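Local coordinates for protein proline iminopeptidase (Streptomyces halstedii, PDB 3WMR) that is an amidohydrolase that admits polyketide substrates to a hydrophobic tunnel and, like related proline iminopeptidases, probably releases N-terminal residues, at residues 57-62 and 217-222; 121-126 and 147-152; 196-201 and 234-239. All blocks are in the same frame, centred on the assembly; numbering follows the deposited sequence.

How the contacts relate
From the N terminus, the chain leaves strand 49-52 through the loop at 57-62, which meets helix 211-222 some 155 residues later, so contact 1 closes the longest loop. Inside it lies contact 2, where 121-126 and 147-152 pair as neighbouring parallel strands across one beta-alpha-beta unit. Contact 3 opens on helix 189-202, within the span of contact 1, and closes at 234-239, beyond it; contacts 1 and 3 therefore cross, while 2 and 3 follow in series. Y62 of contact 1 probably hydrogen-bonds Q125 of contact 2, and F217 packs on Y199 of contact 3. Contact 2 stays within the central sheet, contact 3 within the region after strand 143-149, which contact 1 joins to the 57-62 loop.

Contact 1. Residues 57-62 and 217-222; sequences GSTHDY and FMEIYN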
ATOM      1  N   GLY A  57      -5.939  -2.248   6.106  1.00 26.01           N
ATOM      2  CA  GLY A  57      -6.943  -3.304   6.181  1.00 26.93           C
ATOM      3  C   GLY A  57      -7.023  -4.152   4.927  1.00 27.02           C
ATOM      4  O   GLY A  57      -7.956  -4.937   4.765  1.00 27.16           O
ATOM      5  N   SER A  58      -6.038  -3.997   4.050  1.00 26.26           N
ATOM      6  CA  SER A  58      -5.925  -4.836   2.877  1.00 27.48           C
ATOM      7  C   SER A  58      -5.091  -6.069   3.286  1.00 27.32           C
ATOM      8  O   SER A  58      -4.954  -6.356   4.481  1.00 28.05           O
ATOM      9  CB  SER A  58      -5.295  -4.027   1.746  1.00 28.37           C
ATOM     10  OG  SER A  58      -5.219  -4.781   0.558  1.00 30.55           O
ATOM     11  N   THR A  59      -4.573  -6.824   2.324  1.00 26.22           N
ATOM     12  CA  THR A  59      -3.718  -7.952   2.638  1.00 25.42           C
ATOM     13  C   THR A  59      -2.550  -7.991   1.664  1.00 24.61           C
ATOM     14  O   THR A  59      -2.527  -7.253   0.679  1.00 23.48           O
ATOM     15  CB  THR A  59      -4.489  -9.297   2.625  1.00 25.90           C
ATOM     16  OG1 THR A  59      -4.992  -9.576   1.301  1.00 25.66           O
ATOM     17  CG2 THR A  59      -5.634  -9.284   3.631  1.00 26.27           C
ATOM     18  N   HIS A  60      -1.586  -8.855   1.951  1.00 25.66           N
ATOM     19  CA  HIS A  60      -0.382  -8.997   1.124  1.00 26.87           C
ATOM     20  C   HIS A  60      -0.653  -9.594  -0.248  1.00 27.03           C
ATOM     21  O   HIS A  60       0.190  -9.503  -1.141  1.00 25.84           O
ATOM     22  CB  HIS A  60       0.623  -9.932   1.798  1.00 27.86           C
ATOM     23  CG  HIS A  60       0.319 -11.389   1.588  1.00 29.25           C
ATOM     24  ND1 HIS A  60      -0.630 -12.068   2.324  1.00 30.32           N
ATOM     25  CD2 HIS A  60       0.813 -12.284   0.699  1.00 30.23           C
ATOM     26  CE1 HIS A  60      -0.702 -13.319   1.901  1.00 31.57           C
ATOM     27  NE2 HIS A  60       0.161 -13.473   0.913  1.00 31.78           N
ATOM     28  N   ASP A  61      -1.813 -10.232  -0.399  1.00 28.12           N
ATOM     29  CA  ASP A  61      -2.069 -11.145  -1.532  1.00 28.93           C
ATOM     30  C   ASP A  61      -1.884 -10.498  -2.894  1.00 27.88           C
ATOM     31  O   ASP A  61      -1.236 -11.066  -3.764  1.00 29.48           O
ATOM     32  CB  ASP A  61      -3.487 -11.740  -1.445  1.00 30.85           C
ATOM     33  CG  ASP A  61      -3.690 -12.572  -0.202  1.00 32.41           C
ATOM     34  OD1 ASP A  61      -3.674 -13.820  -0.307  1.00 34.47           O
ATOM     35  OD2 ASP A  61      -3.868 -11.978   0.881  1.00 33.71           O
ATOM     36  N   TYR A  62      -2.450  -9.311  -3.082  1.00 27.36           N
ATOM     37  CA  TYR A  62      -2.311  -8.570  -4.356  1.00 27.44           C
ATOM     38  C   TYR A  62      -0.868  -8.149  -4.686  1.00 26.64           C
ATOM     39  O   TYR A  62      -0.593  -7.728  -5.806  1.00 26.90           O
ATOM     40  CB  TYR A  62      -3.245  -7.345  -4.383  1.00 27.19           C
ATOM     41  CG  TYR A  62      -2.707  -6.120  -3.637  1.00 26.63           C
ATOM     42  CD1 TYR A  62      -2.738  -6.064  -2.253  1.00 26.10           C
ATOM     43  CD2 TYR A  62      -2.186  -5.017  -4.327  1.00 26.03           C
ATOM     44  CE1 TYR A  62      -2.239  -4.970  -1.562  1.00 25.86           C
ATOM     45  CE2 TYR A  62      -1.692  -3.896  -3.631  1.00 26.30           C
ATOM     46  CZ  TYR A  62      -1.719  -3.891  -2.248  1.00 25.45           C
ATOM     47  OH  TYR A  62      -1.233  -2.822  -1.525  1.00 24.97           O
ATOM     48  N   PHE A 217      -9.140  -8.193  -2.394  1.00 29.12           N
ATOM     49  CA  PHE A 217     -10.481  -7.600  -2.422  1.00 30.06           C
ATOM     50  C   PHE A 217     -11.499  -8.385  -1.571  1.00 30.32           C
ATOM     51  O   PHE A 217     -12.285  -7.791  -0.824  1.00 28.29           O
ATOM     52  CB  PHE A 217     -10.969  -7.474  -3.870  1.00 32.02           C
ATOM     53  CG  PHE A 217     -12.063  -6.466  -4.050  1.00 32.98           C
ATOM     54  CD1 PHE A 217     -11.764  -5.110  -4.156  1.00 33.28           C
ATOM     55  CD2 PHE A 217     -13.399  -6.858  -4.073  1.00 33.58           C
ATOM     56  CE1 PHE A 217     -12.777  -4.171  -4.296  1.00 32.99           C
ATOM     57  CE2 PHE A 217     -14.413  -5.921  -4.217  1.00 33.51           C
ATOM     58  CZ  PHE A 217     -14.103  -4.581  -4.335  1.00 33.72           C
ATOM     59  N   MET A 218     -11.462  -9.720  -1.661  1.00 31.69           N
ATOM     60  CA  MET A 218     -12.367 -10.578  -0.891  1.00 33.03           C
ATOM     61  C   MET A 218     -11.972 -10.708   0.579  1.00 33.74           C
ATOM     62  O   MET A 218     -12.834 -10.951   1.422  1.00 33.43           O
ATOM     63  CB  MET A 218     -12.478 -11.971  -1.527  1.00 35.06           C
ATOM     64  CG  MET A 218     -13.192 -11.979  -2.886  1.00 35.02           C
ATOM     65  SD  MET A 218     -14.848 -11.247  -2.876  1.00 37.08           S
ATOM     66  CE  MET A 218     -15.647 -12.224  -1.598  1.00 37.47           C
ATOM     67  N   GLU A 219     -10.684 -10.564   0.894  1.00 33.23           N
ATOM     68  CA  GLU A 219     -10.260 -10.526   2.297  1.00 33.38           C
ATOM     69  C   GLU A 219     -10.821  -9.286   2.989  1.00 31.56           C
ATOM     70  O   GLU A 219     -11.177  -9.326   4.176  1.00 31.32           O
ATOM     71  CB  GLU A 219      -8.740 -10.558   2.422  1.00 34.59           C
ATOM     72  CG  GLU A 219      -8.095 -11.878   2.027  1.00 36.81           C
ATOM     73  CD  GLU A 219      -8.147 -12.936   3.122  1.00 40.70           C
ATOM     74  OE1 GLU A 219      -8.198 -12.600   4.326  1.00 42.86           O
ATOM     75  OE2 GLU A 219      -8.120 -14.131   2.777  1.00 45.72           O
ATOM     76  N   ILE A 220     -10.908  -8.189   2.245  1.00 29.90           N
ATOM     77  CA  ILE A 220     -11.496  -6.951   2.759  1.00 29.45           C
ATOM     78  C   ILE A 220     -13.005  -7.124   2.999  1.00 31.27           C
ATOM     79  O   ILE A 220     -13.540  -6.740   4.054  1.00 30.76           O
ATOM     80  CB  ILE A 220     -11.209  -5.773   1.809  1.00 28.66           C
ATOM     81  CG1 ILE A 220      -9.690  -5.522   1.725  1.00 28.00           C
ATOM     82  CG2 ILE A 220     -11.909  -4.514   2.297  1.00 28.55           C
ATOM     83  CD1 ILE A 220      -9.262  -4.517   0.678  1.00 27.41           C
ATOM     84  N   TYR A 221     -13.694  -7.711   2.027  1.00 32.49           N
ATOM     85  CA  TYR A 221     -15.113  -8.014   2.205  1.00 34.84           C
ATOM     86  C   TYR A 221     -15.375  -8.855   3.447  1.00 35.91           C
ATOM     87  O   TYR A 221     -16.337  -8.617   4.165  1.00 36.24           O
ATOM     88  CB  TYR A 221     -15.681  -8.754   1.000  1.00 35.76           C
ATOM     89  CG  TYR A 221     -17.096  -9.244   1.252  1.00 37.20           C
ATOM     90  CD1 TYR A 221     -18.182  -8.378   1.163  1.00 37.41           C
ATOM     91  CD2 TYR A 221     -17.340 -10.564   1.620  1.00 38.15           C
ATOM     92  CE1 TYR A 221     -19.478  -8.824   1.412  1.00 38.10           C
ATOM     93  CE2 TYR A 221     -18.626 -11.012   1.872  1.00 38.68           C
ATOM     94  CZ  TYR A 221     -19.693 -10.142   1.764  1.00 38.59           C
ATOM     95  OH  TYR A 221     -20.988 -10.594   2.017  1.00 39.51           O
ATOM     96  N   ASN A 222     -14.538  -9.858   3.683  1.00 37.79           N
ATOM     97  CA  ASN A 222     -14.828 -10.822   4.741  1.00 40.01           C
ATOM     98  C   ASN A 222     -14.521 -10.293   6.131  1.00 38.63           C
ATOM     99  O   ASN A 222     -15.177 -10.692   7.079  1.00 38.05           O
ATOM    100  CB  ASN A 222     -14.145 -12.160   4.473  1.00 42.94           C
ATOM    101  CG  ASN A 222     -14.903 -13.005   3.448  1.00 46.81           C
ATOM    102  OD1 ASN A 222     -16.087 -13.353   3.644  1.00 50.92           O
ATOM    103  ND2 ASN A 222     -14.231 -13.341   2.346  1.00 46.28           N
TER
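E219 of helix 211-222 lies across T59 of the 57-62 loop, the two side chains meeting at about a right angle. From the helix, CB of E219 comes first and rests on the methyl CG2 of T59 (3.6 Å). Next, CG sits 3.9 Å from both branches of that threonine, CG2 and OG1. Beyond it the chain bends at chi2 (-81°), and at the tip OE2 stays 5.1 Å from OD2 of D61, two carboxylates that, if both ionised, would probably repel weakly. The aliphatic half of the glutamate thus makes the contact. OG1 of T59, while touching that CG, donates to OD2 of D61 (2.7 Å), on the anti side of the carboxylate and somewhat out of its plane, and also bonds T216 just before the helical segment. One residue on, I220 packs its CG1 against the carbonyl O of G57 (3.5 Å) and reaches CA of S58 with CD1 (4.0 Å). G57 has a phi of 95°, and a CB there would jam against the preceding carbonyl. Its O is also bonded by N84. This loop continues the HGGPG sequence that follows strand 49-52, a motif which in S33 peptidases typically contributes to the oxyanion hole; S58 lies about 7 Å, side chain to side chain, from the predicted nucleophile S126, with helix 211-222, probably part of the cap, packed against S58 through I220.

Contact 2. Residues 121-126 and 147-152; sequences VLFGQS and VVANAP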
ATOM      1  N   VAL A 121      15.216  -3.204   3.132  1.00 23.48           N
ATOM      2  CA  VAL A 121      14.665  -2.181   2.241  1.00 24.12           C
ATOM      3  C   VAL A 121      13.149  -2.224   2.434  1.00 24.47           C
ATOM      4  O   VAL A 121      12.594  -3.295   2.664  1.00 23.99           O
ATOM      5  CB  VAL A 121      15.071  -2.460   0.779  1.00 24.81           C
ATOM      6  CG1 VAL A 121      14.537  -1.413  -0.191  1.00 25.15           C
ATOM      7  CG2 VAL A 121      16.585  -2.533   0.665  1.00 25.06           C
ATOM      8  N   LEU A 122      12.487  -1.071   2.415  1.00 24.17           N
ATOM      9  CA  LEU A 122      11.025  -1.031   2.514  1.00 23.64           C
ATOM     10  C   LEU A 122      10.384  -0.621   1.199  1.00 21.71           C
ATOM     11  O   LEU A 122      10.807   0.356   0.569  1.00 20.29           O
ATOM     12  CB  LEU A 122      10.548  -0.055   3.596  1.00 24.98           C
ATOM     13  CG  LEU A 122      10.758  -0.327   5.082  1.00 26.04           C
ATOM     14  CD1 LEU A 122      10.049   0.772   5.860  1.00 26.59           C
ATOM     15  CD2 LEU A 122      10.224  -1.686   5.500  1.00 26.93           C
ATOM     16  N   PHE A 123       9.372  -1.395   0.786  1.00 20.79           N
ATOM     17  CA  PHE A 123       8.487  -1.046  -0.334  1.00 19.51           C
ATOM     18  C   PHE A 123       7.102  -0.900   0.267  1.00 19.69           C
ATOM     19  O   PHE A 123       6.590  -1.821   0.899  1.00 20.88           O
ATOM     20  CB  PHE A 123       8.500  -2.160  -1.374  1.00 20.09           C
ATOM     21  CG  PHE A 123       7.529  -1.967  -2.508  1.00 19.23           C
ATOM     22  CD1 PHE A 123       7.929  -1.367  -3.682  1.00 19.14           C
ATOM     23  CD2 PHE A 123       6.220  -2.420  -2.402  1.00 19.84           C
ATOM     24  CE1 PHE A 123       7.038  -1.218  -4.736  1.00 19.64           C
ATOM     25  CE2 PHE A 123       5.315  -2.288  -3.469  1.00 19.21           C
ATOM     26  CZ  PHE A 123       5.728  -1.686  -4.629  1.00 19.22           C
ATOM     27  N   GLY A 124       6.496   0.262   0.110  1.00 19.83           N
ATOM     28  CA  GLY A 124       5.194   0.515   0.705  1.00 19.69           C
ATOM     29  C   GLY A 124       4.257   0.912  -0.403  1.00 19.65           C
ATOM     30  O   GLY A 124       4.522   1.862  -1.105  1.00 18.84           O
ATOM     31  N   GLN A 125       3.178   0.146  -0.575  1.00 20.52           N
ATOM     32  CA  GLN A 125       2.203   0.385  -1.635  1.00 20.90           C
ATOM     33  C   GLN A 125       0.934   0.995  -1.056  1.00 20.32           C
ATOM     34  O   GLN A 125       0.391   0.441  -0.116  1.00 21.16           O
ATOM     35  CB  GLN A 125       1.896  -0.953  -2.325  1.00 21.87           C
ATOM     36  CG  GLN A 125       1.386  -0.812  -3.743  1.00 22.25           C
ATOM     37  CD  GLN A 125      -0.097  -0.573  -3.824  1.00 22.03           C
ATOM     38  OE1 GLN A 125      -0.819  -0.772  -2.859  1.00 21.31           O
ATOM     39  NE2 GLN A 125      -0.569  -0.172  -5.005  1.00 22.10           N
ATOM     40  N   SER A 126       0.489   2.149  -1.576  1.00 20.72           N
ATOM     41  CA  SER A 126      -0.746   2.808  -1.093  1.00 22.00           C
ATOM     42  C   SER A 126      -0.522   3.297   0.340  1.00 20.64           C
ATOM     43  O   SER A 126       0.529   3.881   0.623  1.00 20.70           O
ATOM     44  CB  SER A 126      -1.975   1.860  -1.252  1.00 23.88           C
ATOM     45  OG  SER A 126      -3.102   2.162  -0.424  1.00 26.57           O
ATOM     46  N   VAL A 147      10.799   2.628  -0.923  1.00 20.73           N
ATOM     47  CA  VAL A 147       9.959   2.851  -2.089  1.00 21.01           C
ATOM     48  C   VAL A 147       8.531   3.165  -1.630  1.00 20.19           C
ATOM     49  O   VAL A 147       7.955   2.460  -0.804  1.00 20.16           O
ATOM     50  CB  VAL A 147       9.943   1.653  -3.035  1.00 21.78           C
ATOM     51  CG1 VAL A 147       9.151   1.989  -4.301  1.00 22.23           C
ATOM     52  CG2 VAL A 147      11.369   1.247  -3.371  1.00 23.39           C
ATOM     53  N   VAL A 148       7.993   4.252  -2.159  1.00 19.95           N
ATOM     54  CA  VAL A 148       6.609   4.627  -1.942  1.00 19.88           C
ATOM     55  C   VAL A 148       5.918   4.542  -3.303  1.00 19.86           C
ATOM     56  O   VAL A 148       6.103   5.403  -4.172  1.00 19.75           O
ATOM     57  CB  VAL A 148       6.448   6.022  -1.282  1.00 20.54           C
ATOM     58  CG1 VAL A 148       7.088   6.008   0.095  1.00 20.40           C
ATOM     59  CG2 VAL A 148       7.029   7.131  -2.147  1.00 20.98           C
ATOM     60  N   ALA A 149       5.152   3.461  -3.458  1.00 19.84           N
ATOM     61  CA  ALA A 149       4.520   3.080  -4.698  1.00 20.27           C
ATOM     62  C   ALA A 149       3.019   3.308  -4.619  1.00 20.40           C
ATOM     63  O   ALA A 149       2.368   2.745  -3.747  1.00 19.95           O
ATOM     64  CB  ALA A 149       4.791   1.604  -4.969  1.00 20.10           C
ATOM     65  N   ASN A 150       2.478   4.124  -5.530  1.00 20.96           N
ATOM     66  CA  ASN A 150       1.033   4.357  -5.617  1.00 20.85           C
ATOM     67  C   ASN A 150       0.509   4.900  -4.305  1.00 19.64           C
ATOM     68  O   ASN A 150      -0.585   4.560  -3.851  1.00 18.65           O
ATOM     69  CB  ASN A 150       0.300   3.072  -6.002  1.00 21.14           C
ATOM     70  CG  ASN A 150       1.048   2.286  -7.060  1.00 21.70           C
ATOM     71  OD1 ASN A 150       1.169   2.725  -8.207  1.00 24.46           O
ATOM     72  ND2 ASN A 150       1.591   1.165  -6.678  1.00 21.00           N
ATOM     73  N   ALA A 151       1.312   5.755  -3.694  1.00 20.08           N
ATOM     74  CA  ALA A 151       1.034   6.217  -2.334  1.00 19.25           C
ATOM     75  C   ALA A 151       1.027   7.721  -2.270  1.00 20.00           C
ATOM     76  O   ALA A 151       2.022   8.353  -2.618  1.00 19.61           O
ATOM     77  CB  ALA A 151       2.072   5.655  -1.382  1.00 19.15           C
ATOM     78  N   PRO A 152      -0.087   8.316  -1.776  1.00 20.39           N
ATOM     79  CA  PRO A 152      -0.163   9.769  -1.641  1.00 20.89           C
ATOM     80  C   PRO A 152       0.613  10.247  -0.426  1.00 20.31           C
ATOM     81  O   PRO A 152       0.819   9.470   0.492  1.00 19.46           O
ATOM     82  CB  PRO A 152      -1.653  10.002  -1.396  1.00 20.85           C
ATOM     83  CG  PRO A 152      -2.061   8.825  -0.583  1.00 20.92           C
ATOM     84  CD  PRO A 152      -1.232   7.662  -1.116  1.00 20.89           C
TER
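V147 N donates to L122 O (2.7 Å), the first of four backbone hydrogen bonds that join the parallel strands 121-125 and 147-149. V147 returns its own O to G124 N; A149 N then bonds G124 O, nearly straight at 173°. The last bond, S126 N to A149 O (2.9 Å), carries the pairing one residue past the first strand. CA-H...O contacts accompany these bonds, among them Q125 CA to A149 O at 3.2 Å. Apolar packing falls on the face that bears F123, V147 and A149. Chi1 of 175° swings the F123 ring away from its own backbone N and along the neighbouring strand: CD1 meets V147 CG1 at 3.6 Å and CZ meets the A149 methyl CB at 3.4 Å. Among the polar groups, Q125 OE1 is bonded by Y62 OH. S126, the predicted nucleophile, has a positive phi (67°), as expected at the nucleophile elbow of an alpha/beta hydrolase, and its side chain touches H293. Strand 49-52 pairs along the other edge of 121-125, helix 300-312 covers the F123 and V147 face through M307 and Y310, and helix 127-137 packs behind V148.

Contact 3. Residues 196-201 and 234-239; sequences RAFYDR and NEFHVI
F236 turns its ring edge onto one face of the F198 ring in an edge-to-face pair, the centroids 4.6 Å apart and the planes at 53°. CD1 of F236 does the touching, 3.4 Å from CD1 of F198 and offset toward the rim, while CB of F236 adds a CH-pi contact over the F198 ring. The neighbouring atom, CE1 of F236, lies in the plane of the Y199 ring, at its edge, 4.0 Å from CE1 of Y199. One face of F236 carries N234 OD1, centred 3.2 Å above the plane; chi1 of 55° tucks the ring back over its own main chain, onto that oxygen. The same OD1 accepts from F236 N in its carbonyl plane and from H237 N (2.8 Å) tilted out of it; the first bond makes an Asx turn, and the second extends it to an Asx motif. Y199 is fixed by its tip: the hydroxyl OH accepts from E235 N at 2.9 Å, the N-H pointing at it at 166°. CG of E235 presses on the same OH at 3.3 Å, and its carboxylate stands nearly perpendicular to the tyrosine ring. A phenylalanine in place of Y199 would probably leave E235 N without this acceptor and the turn less firmly tied to helix 189-202. Farther out, E235 OE2 bonds Y227, and M162 packs on both phenylalanines. The E235 side chain is about 4 Å from that of the predicted catalytic H293, a placement consistent with the acidic groups that line the substrate site of S33 proline iminopeptidases.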
ATOM      1  N   ARG A 196     -16.914   0.899 -10.234  1.00 31.20           N
ATOM      2  CA  ARG A 196     -16.112   0.154 -11.215  1.00 33.16           C
ATOM      3  C   ARG A 196     -15.681   0.988 -12.405  1.00 31.42           C
ATOM      4  O   ARG A 196     -14.593   0.801 -12.931  1.00 32.17           O
ATOM      5  CB  ARG A 196     -16.879  -1.076 -11.701  1.00 35.98           C
ATOM      6  CG  ARG A 196     -16.893  -2.186 -10.670  1.00 38.80           C
ATOM      7  CD  ARG A 196     -15.688  -3.073 -10.864  1.00 40.76           C
ATOM      8  NE  ARG A 196     -15.790  -3.658 -12.193  1.00 45.71           N
ATOM      9  CZ  ARG A 196     -14.769  -4.017 -12.955  1.00 46.24           C
ATOM     10  NH1 ARG A 196     -13.527  -3.872 -12.537  1.00 46.87           N
ATOM     11  NH2 ARG A 196     -15.007  -4.524 -14.151  1.00 48.26           N
ATOM     12  N   ALA A 197     -16.526   1.910 -12.837  1.00 29.83           N
ATOM     13  CA  ALA A 197     -16.091   2.879 -13.818  1.00 29.70           C
ATOM     14  C   ALA A 197     -14.845   3.655 -13.328  1.00 28.18           C
ATOM     15  O   ALA A 197     -14.013   4.038 -14.140  1.00 28.31           O
ATOM     16  CB  ALA A 197     -17.226   3.835 -14.169  1.00 30.50           C
ATOM     17  N   PHE A 198     -14.706   3.881 -12.015  1.00 26.71           N
ATOM     18  CA  PHE A 198     -13.500   4.564 -11.481  1.00 25.14           C
ATOM     19  C   PHE A 198     -12.353   3.567 -11.383  1.00 24.72           C
ATOM     20  O   PHE A 198     -11.254   3.850 -11.833  1.00 25.10           O
ATOM     21  CB  PHE A 198     -13.773   5.219 -10.104  1.00 24.08           C
ATOM     22  CG  PHE A 198     -12.586   5.957  -9.512  1.00 23.53           C
ATOM     23  CD1 PHE A 198     -11.579   5.274  -8.827  1.00 23.39           C
ATOM     24  CD2 PHE A 198     -12.505   7.345  -9.595  1.00 23.77           C
ATOM     25  CE1 PHE A 198     -10.508   5.963  -8.266  1.00 23.01           C
ATOM     26  CE2 PHE A 198     -11.438   8.034  -9.038  1.00 23.12           C
ATOM     27  CZ  PHE A 198     -10.450   7.346  -8.364  1.00 22.76           C
ATOM     28  N   TYR A 199     -12.615   2.391 -10.817  1.00 24.98           N
ATOM     29  CA  TYR A 199     -11.553   1.412 -10.579  1.00 24.93           C
ATOM     30  C   TYR A 199     -10.933   0.981 -11.905  1.00 26.06           C
ATOM     31  O   TYR A 199      -9.709   0.891 -12.019  1.00 25.21           O
ATOM     32  CB  TYR A 199     -12.056   0.188  -9.791  1.00 24.72           C
ATOM     33  CG  TYR A 199     -12.057   0.332  -8.257  1.00 23.57           C
ATOM     34  CD1 TYR A 199     -12.603   1.447  -7.638  1.00 23.44           C
ATOM     35  CD2 TYR A 199     -11.562  -0.682  -7.448  1.00 23.12           C
ATOM     36  CE1 TYR A 199     -12.605   1.573  -6.238  1.00 22.68           C
ATOM     37  CE2 TYR A 199     -11.583  -0.587  -6.057  1.00 23.21           C
ATOM     38  CZ  TYR A 199     -12.101   0.542  -5.460  1.00 22.61           C
ATOM     39  OH  TYR A 199     -12.117   0.611  -4.095  1.00 22.52           O
ATOM     40  N   ASP A 200     -11.776   0.743 -12.909  1.00 26.80           N
ATOM     41  CA  ASP A 200     -11.302   0.315 -14.225  1.00 28.56           C
ATOM     42  C   ASP A 200     -10.359   1.337 -14.855  1.00 28.46           C
ATOM     43  O   ASP A 200      -9.577   0.975 -15.716  1.00 28.52           O
ATOM     44  CB  ASP A 200     -12.468   0.049 -15.194  1.00 29.55           C
ATOM     45  CG  ASP A 200     -13.390  -1.071 -14.735  1.00 30.91           C
ATOM     46  OD1 ASP A 200     -13.017  -1.868 -13.853  1.00 31.13           O
ATOM     47  OD2 ASP A 200     -14.514  -1.169 -15.272  1.00 33.38           O
ATOM     48  N   ARG A 201     -10.407   2.607 -14.437  1.00 27.55           N
ATOM     49  CA  ARG A 201      -9.481   3.595 -14.999  1.00 27.18           C
ATOM     50  C   ARG A 201      -8.232   3.779 -14.158  1.00 26.23           C
ATOM     51  O   ARG A 201      -7.116   3.913 -14.698  1.00 24.74           O
ATOM     52  CB  ARG A 201     -10.142   4.961 -15.143  1.00 28.56           C
ATOM     53  CG  ARG A 201     -11.270   5.012 -16.151  1.00 30.73           C
ATOM     54  CD  ARG A 201     -11.803   6.431 -16.241  1.00 31.96           C
ATOM     55  NE  ARG A 201     -12.954   6.553 -17.139  1.00 31.80           N
ATOM     56  CZ  ARG A 201     -13.528   7.706 -17.454  1.00 32.61           C
ATOM     57  NH1 ARG A 201     -13.073   8.848 -16.947  1.00 33.29           N
ATOM     58  NH2 ARG A 201     -14.574   7.721 -18.262  1.00 33.68           N
ATOM     59  N   ASN A 234     -14.305   2.379   0.024  1.00 23.41           N
ATOM     60  CA  ASN A 234     -13.543   2.132  -1.205  1.00 23.66           C
ATOM     61  C   ASN A 234     -12.387   3.120  -1.331  1.00 23.03           C
ATOM     62  O   ASN A 234     -12.194   3.979  -0.467  1.00 22.32           O
ATOM     63  CB  ASN A 234     -14.467   2.180  -2.431  1.00 23.65           C
ATOM     64  CG  ASN A 234     -15.133   3.522  -2.596  1.00 23.31           C
ATOM     65  OD1 ASN A 234     -14.476   4.537  -2.786  1.00 22.54           O
ATOM     66  ND2 ASN A 234     -16.445   3.534  -2.532  1.00 24.21           N
ATOM     67  N   GLU A 235     -11.611   2.956  -2.390  1.00 22.76           N
ATOM     68  CA  GLU A 235     -10.398   3.733  -2.640  1.00 23.09           C
ATOM     69  C   GLU A 235     -10.560   5.255  -2.645  1.00 22.77           C
ATOM     70  O   GLU A 235      -9.679   5.970  -2.162  1.00 21.22           O
ATOM     71  CB  GLU A 235      -9.800   3.306  -3.985  1.00 24.40           C
ATOM     72  CG  GLU A 235      -9.129   1.951  -3.945  1.00 25.49           C
ATOM     73  CD  GLU A 235      -7.944   1.987  -3.012  1.00 27.00           C
ATOM     74  OE1 GLU A 235      -6.969   2.692  -3.358  1.00 26.75           O
ATOM     75  OE2 GLU A 235      -8.020   1.362  -1.927  1.00 27.69           O
ATOM     76  N   PHE A 236     -11.666   5.746  -3.208  1.00 22.60           N
ATOM     77  CA  PHE A 236     -11.869   7.188  -3.393  1.00 22.88           C
ATOM     78  C   PHE A 236     -12.793   7.840  -2.345  1.00 22.92           C
ATOM     79  O   PHE A 236     -12.636   9.036  -2.038  1.00 23.43           O
ATOM     80  CB  PHE A 236     -12.345   7.507  -4.818  1.00 23.34           C
ATOM     81  CG  PHE A 236     -13.592   6.752  -5.250  1.00 23.59           C
ATOM     82  CD1 PHE A 236     -13.496   5.637  -6.081  1.00 23.40           C
ATOM     83  CD2 PHE A 236     -14.853   7.167  -4.848  1.00 23.54           C
ATOM     84  CE1 PHE A 236     -14.636   4.963  -6.501  1.00 23.72           C
ATOM     85  CE2 PHE A 236     -15.995   6.483  -5.264  1.00 23.81           C
ATOM     86  CZ  PHE A 236     -15.882   5.386  -6.087  1.00 23.51           C
ATOM     87  N   HIS A 237     -13.739   7.075  -1.799  1.00 22.47           N
ATOM     88  CA  HIS A 237     -14.679   7.598  -0.784  1.00 22.42           C
ATOM     89  C   HIS A 237     -14.024   7.427   0.580  1.00 22.70           C
ATOM     90  O   HIS A 237     -14.374   6.537   1.362  1.00 22.34           O
ATOM     91  CB  HIS A 237     -16.048   6.896  -0.858  1.00 22.31           C
ATOM     92  CG  HIS A 237     -17.144   7.580  -0.083  1.00 21.84           C
ATOM     93  ND1 HIS A 237     -17.362   8.944  -0.130  1.00 21.84           N
ATOM     94  CD2 HIS A 237     -18.112   7.076   0.720  1.00 21.70           C
ATOM     95  CE1 HIS A 237     -18.406   9.252   0.622  1.00 22.02           C
ATOM     96  NE2 HIS A 237     -18.882   8.135   1.146  1.00 22.21           N
ATOM     97  N   VAL A 238     -13.047   8.294   0.850  1.00 23.23           N
ATOM     98  CA  VAL A 238     -12.269   8.207   2.086  1.00 23.07           C
ATOM     99  C   VAL A 238     -12.977   9.008   3.174  1.00 24.15           C
ATOM    100  O   VAL A 238     -12.841  10.234   3.243  1.00 24.76           O
ATOM    101  CB  VAL A 238     -10.841   8.748   1.901  1.00 22.64           C
ATOM    102  CG1 VAL A 238     -10.080   8.766   3.233  1.00 22.51           C
ATOM    103  CG2 VAL A 238     -10.100   7.926   0.885  1.00 22.76           C
ATOM    104  N   ILE A 239     -13.731   8.306   4.007  1.00 24.62           N
ATOM    105  CA  ILE A 239     -14.470   8.921   5.101  1.00 26.74           C
ATOM    106  C   ILE A 239     -14.079   8.352   6.470  1.00 26.66           C
ATOM    107  O   ILE A 239     -14.696   8.684   7.484  1.00 27.48           O
ATOM    108  CB  ILE A 239     -16.006   8.770   4.891  1.00 27.23           C
ATOM    109  CG1 ILE A 239     -16.427   7.302   4.862  1.00 27.94           C
ATOM    110  CG2 ILE A 239     -16.440   9.482   3.628  1.00 26.50           C
ATOM    111  CD1 ILE A 239     -17.932   7.100   4.906  1.00 29.00           C
TER